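Local coordinates for protein phage related exonuclease (Haemophilus somnus 129PT, PDB 3K93) that is probably a phage-type DNA exonuclease of the PD-(D/E)XK nuclease superfamily, hydrolysing DNA phosphodiester bonds at a metal-dependent active site, at residues Y170-D173 / F174-I177; D138-M141 / Q142-W146; K32-D35 / T36-S39; E56-K59 / Y60-K63. All coordinates share one frame; numbering follows the deposited sequence. Where two conformers were deposited one is given.

Contact 1: Y170-D173 / F174-I177; sequences YDSD and FKLI
Ser172 and Lys175 meet at the first turn of helix 173-181, where the serine hydroxyl caps the helix. Lys175 N donates to Ser172 OG over 3.0 Å in a nearly straight bond (166°). The serine torsion accounts for it: with OG trans to its own backbone N (chi1 175°), the oxygen swings forward over the amides that open the helix.

Two main-chain bonds continue the turn. Leu176 N reaches Ser172 O at 2.9 Å, so the cap residue contributes both its hydroxyl and its carbonyl oxygen. Ile177 N donates to Asp173 O at 3.0 Å, but this bond is more bent (142°) and approaches from above the carbonyl plane, where the helix widens into a pi-type turn.

The apolar contacts flank this network. Leu176 CD1 lies against Asp171 CB at 3.7 Å, the two side chains slanting across one another, and the buried leucine also packs on Trp116 and Thr162. The Lys175 aliphatic chain runs alongside the cap, with Lys175 CD 3.8 Å from Ser172 CB, before it bends at chi3 and leaves.

The charged ends are engaged elsewhere. Asp171 OD2 forms a salt bridge to Lys59 and accepts from Ser168 N, while Lys175 NZ forms one to Glu56 of the second subunit, where Tyr52 of that subunit adds a cation-pi contact. The cap is thus a neutral hydroxyl, while the carboxylate of Asp171 and the ammonium of Lys175 tie the helix start to helix 59-66 and to the second subunit.

Contact 2: D138-M141 / Q142-W146; sequences DIQM and QGYMW
Gln140 and Tyr144, one helical turn apart on helix 137-148, lie side by side and point the same way. Gln140 CG is trans to its backbone N (chi1 -178°) and the chain stays extended beyond it, so the side chain runs along the tyrosine to its far end. There Gln140 NE2 donates to Tyr144 OH at 3.1 Å, in a somewhat bent bond (141°) that leaves the amide plane at a slant; amide and ring planes are turned 46° apart. Lower down, Gln140 CG sits 3.7 Å from Tyr144 CE2, and Gln140 O lies over one ring face, offset toward its rim, while accepting from Tyr144 N at 3.0 Å.

Selenomethionine Met141 approaches the same ring. Bends at chi2 and chi3 bring SE to the ring edge, 5.5 Å from the centroid, in a Met-aromatic contact, and the methyl Met141 CE within 3.9 Å of Tyr144 CD2. Beyond lies Met145, also a selenomethionine, whose CE is 4.2 Å from Met141 CB; both selenomethionines pack on strand 152-158.

The other end of the Gln140 amide accepts from Lys113, and the side chains of Gln140 and Tyr144 both touch Asp111, a sodium ligand. With the sodium about 6 Å from the Gln140 side chain, the spacing Gln-x-x-x-Tyr beside the metal-binding strand is consistent with the QxxxY motif of RecB-family PD-(D/E)XK nucleases.

Contact 3: K32-D35 / T36-S39; sequences KLTD and TAKS
Lys38 folds back over Thr34 and Leu33 at the N-cap of helix 35-50. The cap is Thr34: its OG1, turned inward between backbone N and carbonyl carbon (chi1 58°), accepts from Ala37 N at 3.1 Å, and Thr34 O takes Lys38 N at 3.0 Å.

The lysine side chain can be followed outward from there. Its CB lies above the first turn, near the carbonyl oxygens of Thr34 and Asp35. Lys38 CG, 3.5 Å from Thr34 O, also leans on Leu33 CB at 3.9 Å, the two side chains crossing at a slant. Lys38 CD is still 3.6 Å from Thr34 O; then the chain bends at chi3 and carries its end back over the loop that precedes the helix.

Leu33 CD2 also touches Ala37 CB at 4.1 Å, and the leucine packs on Arg207, Ala210 and Tyr214 of helix 198-221. Lys38 shares Tyr214 and also packs on Asp126 of the third subunit.

At the tip, Lys38 NZ and Asp35 OD1 do not meet directly. One water lies between them, donating to Asp35 OD1 and to Leu33 O, the latter at 2.6 Å, and accepting only a weak bond from Lys38 NZ.

Contact 4: E56-K59 / Y60-K63; sequences EGNK and YTQK
Asn58 holds the first turn of helix 59-66 through two oxygens at once. As N-cap, its OD1 accepts from Thr61 N at 3.1 Å, the donor lying almost on the extension of the amide C=O bond. Its backbone O takes two donors: Gln62 N at 2.8 Å, and Thr61 OG1 at 3.0 Å from a more oblique direction. Lys63 N donates to Lys59 O.

Beside the cap, Lys59 and Tyr60 lie side by side, pointing the same way. Lys59 CG takes the crowded position between backbone N and carbonyl carbon (chi1 66°), which places it over the centre of the Tyr60 ring as a CH-pi contact, 4.1 Å from the centroid. Farther out, Lys59 CE is 3.5 Å from Tyr60 OH.

A second shell surrounds these groups. Trp116 meets the Tyr60 ring edge-to-face and also touches Lys59, whose ammonium goes on to Asp171. Gly57, whose backbone angles (107°/151°) would press a CB against the preceding carbonyl oxygen, leads the loop into the cap with its CA against Thr61 OG1.

Lys63 NZ reaches Ser115 O and Trp116 O, just past strand 108-114, and Phe160 O and Thr162 OG1, just past strand 152-158, so its ammonium joins the helix start to the loops leaving two neighbouring parallel strands.

In the fold
Contact 2 is the buried one, its centre about 9 Å from the centre of the chain, and mixes amide, ring and selenium chemistry beside the sodium site. Contacts 1, 3 and 4 lie at the surface and share a theme, a helix start capped by a serine, threonine or asparagine side chain. Contacts 1 and 4, with centres about 16 Å apart, touch through the Asp171-Lys59 salt bridge, and both have charged residues paired with a neighbouring subunit. Contact 3 lies apart, against helix 198-221, a helix that Gln142 and Trp146 of contact 2 also touch. Contacts 2 and 4 both reach strand 108-114 or its exit, but without touching each other.

Contact 1: Y170-D173 / F174-I177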
loop_
_atom_site.group_PDB
_atom_site.type_symbol
_atom_site.label_atom_id
_atom_site.label_comp_id
_atom_site.label_asym_id
_atom_site.label_seq_id
_atom_site.Cartn_x
_atom_site.Cartn_y
_atom_site.Cartn_z
ATOM N N TYR A 170 -21.789 -0.149 2.076
ATOM C CA TYR A 170 -20.884 -0.990 2.841
ATOM C C TYR A 170 -20.432 -0.424 4.187
ATOM O O TYR A 170 -19.861 -1.152 4.971
ATOM C CB TYR A 170 -19.724 -1.424 1.945
ATOM C CG TYR A 170 -20.261 -2.319 0.846
ATOM C CD1 TYR A 170 -20.444 -3.696 1.064
ATOM C CD2 TYR A 170 -20.687 -1.772 -0.385
ATOM C CE1 TYR A 170 -20.989 -4.533 0.049
ATOM C CE2 TYR A 170 -21.227 -2.580 -1.390
ATOM C CZ TYR A 170 -21.371 -3.963 -1.174
ATOM O OH TYR A 170 -21.907 -4.755 -2.180
ATOM N N ASP A 171 -20.742 0.849 4.455
ATOM C CA ASP A 171 -20.372 1.531 5.695
ATOM C C ASP A 171 -21.396 1.168 6.810
ATOM O O ASP A 171 -22.528 0.744 6.528
ATOM C CB ASP A 171 -20.357 3.067 5.488
ATOM C CG ASP A 171 -19.142 3.597 4.674
ATOM O OD1 ASP A 171 -18.039 3.045 4.782
ATOM O OD2 ASP A 171 -19.296 4.635 3.958
ATOM N N SER A 172 -20.984 1.351 8.061
ATOM C CA SER A 172 -21.811 1.007 9.219
ATOM C C SER A 172 -22.436 2.249 9.896
ATOM O O SER A 172 -21.725 3.124 10.396
ATOM C CB SER A 172 -20.979 0.225 10.244
ATOM O OG SER A 172 -21.705 -0.037 11.443
ATOM N N ASP A 173 -23.767 2.299 9.887
ATOM C CA ASP A 173 -24.549 3.222 10.724
ATOM C C ASP A 173 -24.192 3.071 12.175
ATOM O O ASP A 173 -24.078 4.048 12.890
ATOM C CB ASP A 173 -26.047 2.922 10.606
ATOM C CG ASP A 173 -26.636 3.374 9.294
ATOM O OD1 ASP A 173 -25.925 3.953 8.431
ATOM O OD2 ASP A 173 -27.845 3.135 9.121
ATOM N N PHE A 174 -24.049 1.836 12.621
ATOM C CA PHE A 174 -23.757 1.584 14.033
ATOM C C PHE A 174 -22.440 2.218 14.443
ATOM O O PHE A 174 -22.371 2.943 15.435
ATOM C CB PHE A 174 -23.748 0.081 14.305
ATOM C CG PHE A 174 -23.391 -0.273 15.687
ATOM C CD1 PHE A 174 -24.266 -0.021 16.721
ATOM C CD2 PHE A 174 -22.191 -0.887 15.967
ATOM C CE1 PHE A 174 -23.958 -0.357 18.007
ATOM C CE2 PHE A 174 -21.870 -1.218 17.297
ATOM C CZ PHE A 174 -22.758 -0.958 18.301
ATOM N N LYS A 175 -21.412 1.987 13.642
ATOM C CA LYS A 175 -20.072 2.521 13.948
ATOM C C LYS A 175 -19.922 4.031 13.710
ATOM O O LYS A 175 -19.348 4.718 14.533
ATOM C CB LYS A 175 -18.999 1.742 13.197
ATOM C CG LYS A 175 -18.872 0.299 13.705
ATOM C CD LYS A 175 -18.174 -0.596 12.721
ATOM C CE LYS A 175 -16.707 -0.502 12.835
ATOM N NZ LYS A 175 -16.100 -1.408 11.834
ATOM N N LEU A 176 -20.444 4.528 12.588
ATOM C CA LEU A 176 -20.237 5.890 12.170
ATOM C C LEU A 176 -21.174 6.922 12.834
ATOM O O LEU A 176 -20.858 8.120 12.804
ATOM C CB LEU A 176 -20.355 5.990 10.649
ATOM C CG LEU A 176 -19.349 5.169 9.838
ATOM C CD1 LEU A 176 -19.625 5.307 8.369
ATOM C CD2 LEU A 176 -17.917 5.570 10.170
ATOM N N ILE A 177 -22.295 6.460 13.399
ATOM C CA ILE A 177 -23.266 7.289 14.117
ATOM C C ILE A 177 -23.519 6.843 15.586
ATOM O O ILE A 177 -23.196 7.568 16.532
ATOM C CB ILE A 177 -24.640 7.316 13.403
ATOM C CG1 ILE A 177 -24.501 7.783 11.932
ATOM C CG2 ILE A 177 -25.645 8.223 14.201
ATOM C CD1 ILE A 177 -25.892 7.825 11.190
#

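Contact 2: D138-M141 / Q142-W146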
loop_
_atom_site.group_PDB
_atom_site.type_symbol
_atom_site.label_atom_id
_atom_site.label_comp_id
_atom_site.label_asym_id
_atom_site.label_seq_id
_atom_site.Cartn_x
_atom_site.Cartn_y
_atom_site.Cartn_z
ATOM N N ASP A 138 0.862 20.355 10.558
ATOM C CA ASP A 138 1.785 21.292 11.199
ATOM C C ASP A 138 2.339 22.328 10.212
ATOM O O ASP A 138 2.334 23.518 10.492
ATOM C CB ASP A 138 2.913 20.574 11.961
ATOM C CG ASP A 138 3.586 19.448 11.165
ATOM O OD1 ASP A 138 3.240 19.175 10.001
ATOM O OD2 ASP A 138 4.494 18.818 11.723
ATOM N N ILE A 139 2.752 21.877 9.035
ATOM C CA ILE A 139 3.324 22.761 8.014
ATOM C C ILE A 139 2.214 23.654 7.426
ATOM O O ILE A 139 2.428 24.844 7.144
ATOM C CB ILE A 139 3.959 21.956 6.858
ATOM C CG1 ILE A 139 4.978 20.927 7.381
ATOM C CG2 ILE A 139 4.667 22.879 5.916
ATOM C CD1 ILE A 139 6.124 21.586 8.222
ATOM N N GLN A 140 1.035 23.070 7.250
ATOM C CA GLN A 140 -0.120 23.839 6.798
ATOM C C GLN A 140 -0.368 25.027 7.730
ATOM O O GLN A 140 -0.665 26.135 7.261
ATOM C CB GLN A 140 -1.355 22.950 6.746
ATOM C CG GLN A 140 -2.647 23.599 6.252
ATOM C CD GLN A 140 -3.887 22.744 6.481
ATOM O OE1 GLN A 140 -3.856 21.791 7.258
ATOM N NE2 GLN A 140 -5.003 23.116 5.834
HETATM N N MSE A 141 -0.266 24.794 9.045
HETATM C CA MSE A 141 -0.532 25.864 10.014
HETATM C C MSE A 141 0.554 26.926 9.904
HETATM O O MSE A 141 0.262 28.104 10.123
HETATM C CB MSE A 141 -0.578 25.344 11.475
HETATM C CG MSE A 141 -1.744 24.455 11.902
HETATM SE SE MSE A 141 -3.424 25.176 11.400
HETATM C CE MSE A 141 -3.647 24.061 9.891
ATOM N N GLN A 142 1.802 26.522 9.597
ATOM C CA GLN A 142 2.885 27.500 9.482
ATOM C C GLN A 142 2.610 28.416 8.300
ATOM O O GLN A 142 2.875 29.608 8.374
ATOM C CB GLN A 142 4.249 26.861 9.320
ATOM C CG GLN A 142 4.672 26.021 10.479
ATOM C CD GLN A 142 5.056 26.811 11.714
ATOM O OE1 GLN A 142 5.186 28.046 11.688
ATOM N NE2 GLN A 142 5.269 26.092 12.801
ATOM N N GLY A 143 2.050 27.846 7.240
ATOM C CA GLY A 143 1.652 28.600 6.070
ATOM C C GLY A 143 0.540 29.577 6.386
ATOM O O GLY A 143 0.610 30.731 5.953
ATOM N N TYR A 144 -0.474 29.157 7.164
ATOM C CA TYR A 144 -1.509 30.123 7.555
ATOM C C TYR A 144 -0.977 31.201 8.498
ATOM O O TYR A 144 -1.398 32.364 8.426
ATOM C CB TYR A 144 -2.698 29.437 8.222
ATOM C CG TYR A 144 -3.509 28.469 7.361
ATOM C CD1 TYR A 144 -3.737 28.715 6.027
ATOM C CD2 TYR A 144 -4.114 27.348 7.925
ATOM C CE1 TYR A 144 -4.486 27.875 5.248
ATOM C CE2 TYR A 144 -4.878 26.472 7.137
ATOM C CZ TYR A 144 -5.062 26.757 5.794
ATOM O OH TYR A 144 -5.796 25.933 4.968
HETATM N N MSE A 145 -0.103 30.832 9.428
HETATM C CA MSE A 145 0.429 31.812 10.367
HETATM C C MSE A 145 1.252 32.866 9.611
HETATM O O MSE A 145 1.282 34.042 9.984
HETATM C CB MSE A 145 1.269 31.148 11.461
HETATM C CG MSE A 145 0.445 30.450 12.505
HETATM SE SE MSE A 145 1.477 29.769 13.984
HETATM C CE MSE A 145 2.044 28.019 13.300
ATOM N N TRP A 146 1.914 32.433 8.549
ATOM C CA TRP A 146 2.694 33.328 7.696
ATOM C C TRP A 146 1.758 34.305 6.984
ATOM O O TRP A 146 1.940 35.490 7.080
ATOM C CB TRP A 146 3.469 32.519 6.674
ATOM C CG TRP A 146 4.387 33.289 5.889
ATOM C CD1 TRP A 146 4.857 34.565 6.146
ATOM C CD2 TRP A 146 5.021 32.865 4.703
ATOM N NE1 TRP A 146 5.733 34.940 5.179
ATOM C CE2 TRP A 146 5.852 33.918 4.275
ATOM C CE3 TRP A 146 4.965 31.691 3.946
ATOM C CZ2 TRP A 146 6.629 33.825 3.143
ATOM C CZ3 TRP A 146 5.730 31.595 2.838
ATOM C CH2 TRP A 146 6.553 32.654 2.429
#

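Contact 3: K32-D35 / T36-S39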
loop_
_atom_site.group_PDB
_atom_site.type_symbol
_atom_site.label_atom_id
_atom_site.label_comp_id
_atom_site.label_asym_id
_atom_site.label_seq_id
_atom_site.Cartn_x
_atom_site.Cartn_y
_atom_site.Cartn_z
ATOM N N LYS A 32 17.778 20.963 -3.996
ATOM C CA LYS A 32 17.290 19.828 -4.800
ATOM C C LYS A 32 15.983 19.348 -4.202
ATOM O O LYS A 32 15.840 19.292 -2.978
ATOM C CB LYS A 32 18.283 18.665 -4.803
ATOM C CG LYS A 32 19.717 19.069 -5.183
ATOM C CD LYS A 32 20.075 18.592 -6.529
ATOM C CE LYS A 32 21.388 19.136 -6.950
ATOM N NZ LYS A 32 21.510 18.836 -8.385
ATOM N N LEU A 33 15.053 18.982 -5.057
ATOM C CA LEU A 33 13.757 18.481 -4.618
ATOM C C LEU A 33 13.786 16.965 -4.410
ATOM O O LEU A 33 14.485 16.266 -5.115
ATOM C CB LEU A 33 12.703 18.794 -5.681
ATOM C CG LEU A 33 12.290 20.255 -5.912
ATOM C CD1 LEU A 33 11.407 20.307 -7.121
ATOM C CD2 LEU A 33 11.570 20.798 -4.731
ATOM N N THR A 34 12.990 16.455 -3.479
ATOM C CA THR A 34 12.850 15.009 -3.300
ATOM C C THR A 34 11.993 14.464 -4.419
ATOM O O THR A 34 11.264 15.224 -5.073
ATOM C CB THR A 34 12.137 14.695 -1.979
ATOM O OG1 THR A 34 10.857 15.338 -1.985
ATOM C CG2 THR A 34 12.971 15.210 -0.751
ATOM N N ASP A 35 12.053 13.156 -4.629
ATOM C CA ASP A 35 11.182 12.492 -5.616
ATOM C C ASP A 35 9.691 12.680 -5.293
ATOM O O ASP A 35 8.874 12.865 -6.193
ATOM C CB ASP A 35 11.476 10.984 -5.687
ATOM C CG ASP A 35 12.795 10.657 -6.376
ATOM O OD1 ASP A 35 13.386 11.524 -7.049
ATOM O OD2 ASP A 35 13.232 9.495 -6.269
ATOM N N THR A 36 9.337 12.611 -4.019
ATOM C CA THR A 36 7.976 12.928 -3.626
ATOM C C THR A 36 7.549 14.311 -4.043
ATOM O O THR A 36 6.435 14.477 -4.514
ATOM C CB THR A 36 7.787 12.798 -2.102
ATOM O OG1 THR A 36 7.967 11.444 -1.786
ATOM C CG2 THR A 36 6.379 13.250 -1.603
ATOM N N ALA A 37 8.414 15.304 -3.817
ATOM C CA ALA A 37 8.082 16.694 -4.124
ATOM C C ALA A 37 7.873 16.852 -5.633
ATOM O O ALA A 37 6.907 17.486 -6.080
ATOM C CB ALA A 37 9.185 17.679 -3.601
ATOM N N LYS A 38 8.764 16.246 -6.406
ATOM C CA LYS A 38 8.661 16.316 -7.864
ATOM C C LYS A 38 7.402 15.680 -8.399
ATOM O O LYS A 38 6.776 16.203 -9.291
ATOM C CB LYS A 38 9.855 15.676 -8.506
ATOM C CG LYS A 38 11.089 16.511 -8.328
ATOM C CD LYS A 38 12.317 15.655 -8.525
ATOM C CE LYS A 38 12.909 15.803 -9.848
ATOM N NZ LYS A 38 14.399 15.445 -9.738
ATOM N N SER A 39 7.034 14.561 -7.815
ATOM C CA SER A 39 5.815 13.890 -8.196
ATOM C C SER A 39 4.590 14.793 -7.900
ATOM O O SER A 39 3.697 14.933 -8.740
ATOM C CB SER A 39 5.720 12.545 -7.478
ATOM O OG SER A 39 4.485 11.950 -7.778
HETATM O O HOH W 1 14.485 14.188 -6.658
#

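Contact 4: E56-K59 / Y60-K63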
loop_
_atom_site.group_PDB
_atom_site.type_symbol
_atom_site.label_atom_id
_atom_site.label_comp_id
_atom_site.label_asym_id
_atom_site.label_seq_id
_atom_site.Cartn_x
_atom_site.Cartn_y
_atom_site.Cartn_z
ATOM N N GLU A 56 -9.835 14.214 -6.502
ATOM C CA GLU A 56 -11.204 14.687 -6.651
ATOM C C GLU A 56 -11.913 15.099 -5.337
ATOM O O GLU A 56 -12.608 16.128 -5.297
ATOM C CB GLU A 56 -12.062 13.636 -7.362
ATOM C CG GLU A 56 -13.008 14.252 -8.418
ATOM C CD GLU A 56 -12.273 15.020 -9.533
ATOM O OE1 GLU A 56 -11.685 14.388 -10.426
ATOM O OE2 GLU A 56 -12.303 16.260 -9.536
ATOM N N GLY A 57 -11.748 14.334 -4.273
ATOM C CA GLY A 57 -12.575 14.540 -3.099
ATOM C C GLY A 57 -13.566 13.394 -3.017
ATOM O O GLY A 57 -13.966 12.834 -4.049
ATOM N N ASN A 58 -13.965 13.082 -1.780
ATOM C CA ASN A 58 -14.634 11.821 -1.451
ATOM C C ASN A 58 -15.480 11.996 -0.161
ATOM O O ASN A 58 -15.570 13.093 0.372
ATOM C CB ASN A 58 -13.543 10.764 -1.239
ATOM C CG ASN A 58 -12.487 11.224 -0.231
ATOM O OD1 ASN A 58 -12.803 11.897 0.748
ATOM N ND2 ASN A 58 -11.235 10.874 -0.479
ATOM N N LYS A 59 -16.057 10.915 0.359
ATOM C CA LYS A 59 -16.901 11.028 1.559
ATOM C C LYS A 59 -16.151 11.651 2.763
ATOM O O LYS A 59 -16.719 12.407 3.530
ATOM C CB LYS A 59 -17.544 9.662 1.897
ATOM C CG LYS A 59 -16.566 8.579 2.327
ATOM C CD LYS A 59 -17.139 7.170 2.121
ATOM C CE LYS A 59 -16.165 6.105 2.652
ATOM N NZ LYS A 59 -16.820 4.794 2.803
ATOM N N TYR A 60 -14.856 11.365 2.895
ATOM C CA TYR A 60 -14.046 11.912 4.013
ATOM C C TYR A 60 -13.997 13.430 3.988
ATOM O O TYR A 60 -14.290 14.087 4.991
ATOM C CB TYR A 60 -12.614 11.290 4.038
ATOM C CG TYR A 60 -12.630 9.774 3.912
ATOM C CD1 TYR A 60 -13.313 9.011 4.821
ATOM C CD2 TYR A 60 -12.015 9.130 2.848
ATOM C CE1 TYR A 60 -13.372 7.629 4.718
ATOM C CE2 TYR A 60 -12.071 7.739 2.720
ATOM C CZ TYR A 60 -12.752 6.999 3.670
ATOM O OH TYR A 60 -12.849 5.645 3.563
ATOM N N THR A 61 -13.674 13.987 2.821
ATOM C CA THR A 61 -13.611 15.439 2.632
ATOM C C THR A 61 -15.034 16.042 2.588
ATOM O O THR A 61 -15.242 17.151 3.065
ATOM C CB THR A 61 -12.831 15.833 1.328
ATOM O OG1 THR A 61 -13.546 15.352 0.203
ATOM C CG2 THR A 61 -11.397 15.235 1.303
ATOM N N GLN A 62 -16.006 15.338 2.025
ATOM C CA GLN A 62 -17.365 15.853 2.040
ATOM C C GLN A 62 -17.916 15.963 3.466
ATOM O O GLN A 62 -18.667 16.892 3.751
ATOM C CB GLN A 62 -18.299 15.024 1.159
ATOM C CG GLN A 62 -19.644 15.731 0.797
ATOM C CD GLN A 62 -19.512 17.241 0.488
ATOM O OE1 GLN A 62 -20.276 18.046 1.015
ATOM N NE2 GLN A 62 -18.553 17.616 -0.370
ATOM N N LYS A 63 -17.533 15.061 4.373
ATOM C CA LYS A 63 -18.008 15.164 5.769
ATOM C C LYS A 63 -17.570 16.485 6.390
ATOM O O LYS A 63 -18.380 17.192 7.015
ATOM C CB LYS A 63 -17.539 13.991 6.629
ATOM C CG LYS A 63 -17.961 14.052 8.102
ATOM C CD LYS A 63 -17.547 12.830 8.871
ATOM C CE LYS A 63 -17.928 12.895 10.351
ATOM N NZ LYS A 63 -17.684 11.614 11.130
#